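Local structure of putative NADPH-dependent oxidoreductase (3DB2) at residues 30-35 with 48-53; 123-128 with 304-309. The protein probably works as an NADPH-dependent oxidoreductase, joining a nucleotide-binding Rossmann domain to a C-terminal domain of the GFO/IDH/MocA family. All blocks are in the same frame, centred on the assembly; numbering follows the deposited sequence.

Contact 1 of 2, residues 30-35 with 48-53; sequences LKLVTC and KRYNCA
Cys52 reaches across to Leu32 and Val33, and its short side chain fits close against the strand backbone. Cys52 CB lies 3.3 Å from Val33 O and also near Leu32 O. Cys52 SG, turned between the backbone N and the carbonyl carbon (chi1 51°), comes to rest 3.8 Å from Leu32 CG. More loosely, Cys52 SG lies 4.3 Å from Cys35 CB. A small, weakly polar thiol suits this place, because it can lie against apolar carbons without demanding a strong polar partner. Leu32 carries its CG anti to the backbone N (chi1 -173°), which brings the branch point to that sulfur while Leu32 CD2 passes on to Tyr50 CB, 3.9 Å away. The tyrosine then leads away from the strand; its ring meets Phe46 and its OH is hydrogen-bonded to Asp22.

The backbones join beside this packing. Ala53 N donates a nearly straight hydrogen bond (2.8 Å, 164°) to Val33 O, and the Ala53 methyl lies on the same face as the Thr34 side chain, 3.4 Å from Thr34 OG1. One water joins the residues just before that bond, donating to Leu32 O (2.9 Å) and to Asn51 O (2.8 Å). The Thr34 hydroxyl is hydrogen-bonded to Asp55 farther along the chain. Helix 40-50 is ended by Asn51, a residue type that tolerates positive phi well, as the C-prime residue of a Schellman motif. Strand 30-36, helix 40-50 and edge strand 53-54 thus form a beta-alpha-beta unit at one end of the parallel sheet of the Rossmann fold.

Contact 2 of 2, residues 123-128 with 304-309; sequences GHSSRR and RVEVEE
Arg128 NE, Glu306 OE1 and the carbonyl oxygen of His124 all grip one water: it accepts from NE at 2.8 Å, in the guanidinium plane, and donates to the two oxygens. The far end of Arg128 holds Glu309 end-on, NH1 to OE1 at 2.9 Å and NH2 to OE2 at 2.8 Å. This two-pronged salt bridge is far from coplanar, the guanidinium and carboxylate planes standing 77° apart. Glu306 CA lies over one guanidinium face, and Val305 CG2 packs on Arg128 CD (3.6 Å), so the long arginine supplies both apolar length and charge. A leucine in its place would probably leave the Glu309 carboxylate without its charged mate and the water without its donor.

Glu306 takes its CG between the backbone N and the carbonyl carbon (chi1 84°), which sends the carboxylate to the loop. There OE1 lies 3.0 Å from Gly123 CA, where a side chain would collide, while OE2 is hydrogen-bonded to Tyr94. Glu309 OE2 also accepts from Glu321 N. Helix 302-316 is thereby fastened to the loop that leaves the last strand of the Rossmann sheet, as fits a two-domain GFO/IDH/MocA-type oxidoreductase.

In the fold
Contact 1 is peripheral and partly buried, its centre about 24 Å from the centre of the chain; contact 2, about 9 Å from that centre, is buried. The first joins segments 13 residues apart within one beta-alpha-beta unit, using one backbone bond, a water and the packing of a leucine on a cysteine and a tyrosine. The second joins segments 176 residues apart through carboxylates, an arginine and a water, polar groups paired with one another and with neighbouring residues in the interior. No secondary-structure element is shared, yet the two meet: Leu30 CD1 of strand 30-36 packs 3.6 Å from Val307 CG1 of helix 302-316. That helix therefore touches strands 30-36 and 120-123 of the same parallel sheet.

Contact 1 of 2, residues 30-35 with 48-53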
loop_
_atom_site.group_PDB
_atom_site.type_symbol
_atom_site.label_atom_id
_atom_site.label_comp_id
_atom_site.label_asym_id
_atom_site.label_seq_id
_atom_site.Cartn_x
_atom_site.Cartn_y
_atom_site.Cartn_z
ATOM N N LEU C 30 -27.949 6.816 -28.468
ATOM C CA LEU C 30 -28.137 5.386 -28.555
ATOM C C LEU C 30 -29.621 5.028 -28.660
ATOM O O LEU C 30 -30.441 5.751 -28.111
ATOM C CB LEU C 30 -27.584 4.685 -27.312
ATOM C CG LEU C 30 -26.165 5.032 -26.879
ATOM C CD1 LEU C 30 -25.802 4.470 -25.519
ATOM C CD2 LEU C 30 -25.171 4.495 -27.912
ATOM N N LYS C 31 -29.876 3.915 -29.332
ATOM C CA LYS C 31 -31.183 3.274 -29.443
ATOM C C LYS C 31 -31.048 1.769 -29.239
ATOM O O LYS C 31 -30.442 1.071 -30.053
ATOM C CB LYS C 31 -31.822 3.567 -30.806
ATOM C CG LYS C 31 -32.958 2.677 -31.222
ATOM C CD LYS C 31 -32.970 2.342 -32.700
ATOM N N LEU C 32 -31.572 1.243 -28.137
ATOM C CA LEU C 32 -31.593 -0.204 -27.954
ATOM C C LEU C 32 -32.664 -0.826 -28.856
ATOM O O LEU C 32 -33.849 -0.573 -28.639
ATOM C CB LEU C 32 -31.831 -0.549 -26.508
ATOM C CG LEU C 32 -31.774 -1.941 -25.909
ATOM C CD1 LEU C 32 -30.661 -2.843 -26.393
ATOM C CD2 LEU C 32 -31.618 -1.820 -24.385
ATOM N N VAL C 33 -32.211 -1.621 -29.809
ATOM C CA VAL C 33 -32.980 -2.310 -30.825
ATOM C C VAL C 33 -33.389 -3.714 -30.403
ATOM O O VAL C 33 -34.549 -4.149 -30.439
ATOM C CB VAL C 33 -32.148 -2.445 -32.127
ATOM C CG1 VAL C 33 -32.937 -3.247 -33.153
ATOM C CG2 VAL C 33 -31.736 -1.112 -32.707
ATOM N N THR C 34 -32.432 -4.531 -29.946
ATOM C CA THR C 34 -32.762 -5.903 -29.609
ATOM C C THR C 34 -31.795 -6.414 -28.553
ATOM O O THR C 34 -30.890 -5.709 -28.089
ATOM C CB THR C 34 -32.772 -6.769 -30.885
ATOM O OG1 THR C 34 -33.340 -8.045 -30.598
ATOM C CG2 THR C 34 -31.362 -6.982 -31.413
ATOM N N CYS C 35 -32.008 -7.654 -28.159
ATOM C CA CYS C 35 -31.218 -8.364 -27.175
ATOM C C CYS C 35 -31.191 -9.857 -27.474
ATOM O O CYS C 35 -32.061 -10.476 -28.128
ATOM C CB CYS C 35 -31.767 -8.032 -25.790
ATOM S SG CYS C 35 -33.293 -8.954 -25.391
ATOM N N LYS C 48 -38.766 -6.678 -22.273
ATOM C CA LYS C 48 -39.950 -5.971 -21.741
ATOM C C LYS C 48 -39.507 -4.756 -20.941
ATOM O O LYS C 48 -39.966 -3.630 -21.125
ATOM C CB LYS C 48 -40.755 -6.981 -20.931
ATOM C CG LYS C 48 -42.056 -6.454 -20.356
ATOM C CD LYS C 48 -42.810 -7.527 -19.571
ATOM N N ARG C 49 -38.567 -4.981 -20.025
ATOM C CA ARG C 49 -37.987 -3.922 -19.205
ATOM C C ARG C 49 -37.554 -2.727 -20.031
ATOM O O ARG C 49 -37.876 -1.580 -19.746
ATOM C CB ARG C 49 -36.767 -4.479 -18.464
ATOM C CG ARG C 49 -36.023 -3.420 -17.671
ATOM C CD ARG C 49 -36.695 -3.059 -16.363
ATOM N NE ARG C 49 -35.719 -3.113 -15.280
ATOM C CZ ARG C 49 -34.859 -2.142 -14.995
ATOM N NH1 ARG C 49 -34.829 -1.011 -15.694
ATOM N NH2 ARG C 49 -34.021 -2.328 -13.977
ATOM N N TYR C 50 -36.770 -2.970 -21.088
ATOM C CA TYR C 50 -36.223 -1.851 -21.858
ATOM C C TYR C 50 -37.004 -1.687 -23.136
ATOM O O TYR C 50 -36.787 -0.813 -23.976
ATOM C CB TYR C 50 -34.716 -2.110 -22.060
ATOM C CG TYR C 50 -34.020 -2.210 -20.712
ATOM C CD1 TYR C 50 -33.783 -1.047 -19.969
ATOM C CD2 TYR C 50 -33.601 -3.403 -20.172
ATOM C CE1 TYR C 50 -33.154 -1.099 -18.741
ATOM C CE2 TYR C 50 -32.970 -3.464 -18.944
ATOM C CZ TYR C 50 -32.755 -2.294 -18.228
ATOM O OH TYR C 50 -32.123 -2.348 -17.008
ATOM N N ASN C 51 -38.025 -2.534 -23.353
ATOM C CA ASN C 51 -38.822 -2.395 -24.570
ATOM C C ASN C 51 -38.043 -2.416 -25.880
ATOM O O ASN C 51 -38.042 -1.517 -26.724
ATOM C CB ASN C 51 -39.625 -1.084 -24.549
ATOM C CG ASN C 51 -40.990 -1.460 -25.147
ATOM O OD1 ASN C 51 -41.639 -2.341 -24.573
ATOM N ND2 ASN C 51 -41.338 -0.816 -26.248
ATOM N N CYS C 52 -37.319 -3.498 -26.116
ATOM C CA CYS C 52 -36.689 -3.672 -27.434
ATOM C C CYS C 52 -37.164 -5.022 -27.966
ATOM O O CYS C 52 -38.049 -5.593 -27.305
ATOM C CB CYS C 52 -35.184 -3.588 -27.283
ATOM S SG CYS C 52 -34.495 -4.661 -25.997
ATOM N N ALA C 53 -36.598 -5.490 -29.072
ATOM C CA ALA C 53 -36.821 -6.831 -29.559
ATOM C C ALA C 53 -35.945 -7.821 -28.791
ATOM O O ALA C 53 -35.018 -7.514 -28.053
ATOM C CB ALA C 53 -36.556 -6.965 -31.059
HETATM O O HOH W 1 -36.699 -0.043 -28.654
#

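Contact 2 of 2, residues 123-128 with 304-309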
loop_
_atom_site.group_PDB
_atom_site.type_symbol
_atom_site.label_atom_id
_atom_site.label_comp_id
_atom_site.label_asym_id
_atom_site.label_seq_id
_atom_site.Cartn_x
_atom_site.Cartn_y
_atom_site.Cartn_z
ATOM N N GLY C 123 -14.685 -2.004 -21.769
ATOM C CA GLY C 123 -15.142 -1.091 -20.787
ATOM C C GLY C 123 -14.548 -1.246 -19.407
ATOM O O GLY C 123 -15.086 -1.951 -18.577
ATOM N N HIS C 124 -13.464 -0.518 -19.143
ATOM C CA HIS C 124 -12.924 -0.202 -17.825
ATOM C C HIS C 124 -13.368 1.215 -17.456
ATOM O O HIS C 124 -12.739 2.184 -17.866
ATOM C CB HIS C 124 -11.405 -0.277 -17.825
ATOM C CG HIS C 124 -10.819 -1.497 -18.436
ATOM N ND1 HIS C 124 -10.898 -1.825 -19.763
ATOM C CD2 HIS C 124 -10.113 -2.482 -17.851
ATOM C CE1 HIS C 124 -10.274 -2.955 -19.980
ATOM N NE2 HIS C 124 -9.782 -3.377 -18.833
ATOM N N SER C 125 -14.471 1.385 -16.727
ATOM C CA SER C 125 -15.082 2.717 -16.693
ATOM C C SER C 125 -14.590 3.575 -15.552
ATOM O O SER C 125 -14.921 4.748 -15.539
ATOM C CB SER C 125 -16.621 2.594 -16.599
ATOM O OG SER C 125 -16.999 2.116 -15.310
ATOM N N SER C 126 -13.845 3.010 -14.606
ATOM C CA SER C 126 -13.319 3.773 -13.477
ATOM C C SER C 126 -12.498 4.987 -13.886
ATOM O O SER C 126 -12.526 6.036 -13.231
ATOM C CB SER C 126 -12.459 2.847 -12.551
ATOM O OG SER C 126 -12.237 3.495 -11.314
ATOM N N ARG C 127 -11.707 4.860 -14.963
ATOM C CA ARG C 127 -10.856 5.930 -15.435
ATOM C C ARG C 127 -11.709 7.117 -15.904
ATOM O O ARG C 127 -11.175 8.216 -15.974
ATOM C CB ARG C 127 -9.919 5.532 -16.576
ATOM C CG ARG C 127 -10.539 5.078 -17.868
ATOM C CD ARG C 127 -9.573 5.189 -19.019
ATOM N NE ARG C 127 -8.636 4.060 -19.082
ATOM C CZ ARG C 127 -7.619 4.079 -19.951
ATOM N NH1 ARG C 127 -7.439 5.113 -20.753
ATOM N NH2 ARG C 127 -6.740 3.088 -20.057
ATOM N N ARG C 128 -12.979 6.866 -16.173
ATOM C CA ARG C 128 -13.887 7.899 -16.642
ATOM C C ARG C 128 -14.476 8.743 -15.517
ATOM O O ARG C 128 -15.013 9.836 -15.772
ATOM C CB ARG C 128 -15.040 7.280 -17.433
ATOM C CG ARG C 128 -14.655 6.209 -18.425
ATOM C CD ARG C 128 -15.424 6.326 -19.711
ATOM N NE ARG C 128 -14.712 5.602 -20.753
ATOM C CZ ARG C 128 -14.225 5.975 -21.911
ATOM N NH1 ARG C 128 -14.334 7.209 -22.330
ATOM N NH2 ARG C 128 -13.611 5.080 -22.675
ATOM N N ARG C 304 -22.515 5.357 -18.702
ATOM C CA ARG C 304 -23.138 5.962 -19.872
ATOM C C ARG C 304 -22.127 6.512 -20.861
ATOM O O ARG C 304 -22.204 6.258 -22.063
ATOM C CB ARG C 304 -24.057 7.106 -19.431
ATOM C CG ARG C 304 -24.635 7.910 -20.578
ATOM C CD ARG C 304 -25.711 8.865 -20.063
ATOM N NE ARG C 304 -26.166 9.770 -21.116
ATOM C CZ ARG C 304 -27.046 10.746 -20.956
ATOM N NH1 ARG C 304 -27.608 11.011 -19.794
ATOM N NH2 ARG C 304 -27.381 11.504 -21.992
ATOM N N VAL C 305 -21.147 7.272 -20.358
ATOM C CA VAL C 305 -20.199 7.911 -21.273
ATOM C C VAL C 305 -19.339 6.879 -21.990
ATOM O O VAL C 305 -18.927 7.161 -23.125
ATOM C CB VAL C 305 -19.285 8.952 -20.613
ATOM C CG1 VAL C 305 -20.120 10.087 -20.054
ATOM C CG2 VAL C 305 -18.399 8.308 -19.543
ATOM N N GLU C 306 -19.068 5.728 -21.404
ATOM C CA GLU C 306 -18.193 4.777 -22.106
ATOM C C GLU C 306 -18.871 4.145 -23.320
ATOM O O GLU C 306 -18.220 3.949 -24.348
ATOM C CB GLU C 306 -17.652 3.740 -21.141
ATOM C CG GLU C 306 -18.464 2.523 -20.789
ATOM C CD GLU C 306 -17.757 1.552 -19.844
ATOM O OE1 GLU C 306 -16.524 1.381 -19.910
ATOM O OE2 GLU C 306 -18.445 0.930 -19.012
ATOM N N VAL C 307 -20.169 3.858 -23.215
ATOM C CA VAL C 307 -20.940 3.371 -24.368
ATOM C C VAL C 307 -21.113 4.463 -25.415
ATOM O O VAL C 307 -20.967 4.249 -26.629
ATOM C CB VAL C 307 -22.290 2.788 -23.898
ATOM C CG1 VAL C 307 -23.062 2.175 -25.065
ATOM C CG2 VAL C 307 -22.060 1.751 -22.787
ATOM N N GLU C 308 -21.398 5.691 -24.982
ATOM C CA GLU C 308 -21.539 6.843 -25.847
ATOM C C GLU C 308 -20.287 7.155 -26.678
ATOM O O GLU C 308 -20.382 7.660 -27.801
ATOM C CB GLU C 308 -21.897 8.119 -25.066
ATOM C CG GLU C 308 -23.378 8.147 -24.666
ATOM C CD GLU C 308 -23.702 9.365 -23.826
ATOM O OE1 GLU C 308 -22.780 10.013 -23.264
ATOM O OE2 GLU C 308 -24.895 9.700 -23.709
ATOM N N GLU C 309 -19.116 6.855 -26.116
ATOM C CA GLU C 309 -17.861 7.089 -26.809
ATOM C C GLU C 309 -17.798 6.194 -28.045
ATOM O O GLU C 309 -17.269 6.523 -29.111
ATOM C CB GLU C 309 -16.684 6.760 -25.896
ATOM C CG GLU C 309 -15.358 6.496 -26.587
ATOM C CD GLU C 309 -14.171 6.635 -25.652
ATOM O OE1 GLU C 309 -13.931 7.747 -25.121
ATOM O OE2 GLU C 309 -13.492 5.621 -25.432
HETATM O O HOH W 2 -14.035 2.939 -20.509
#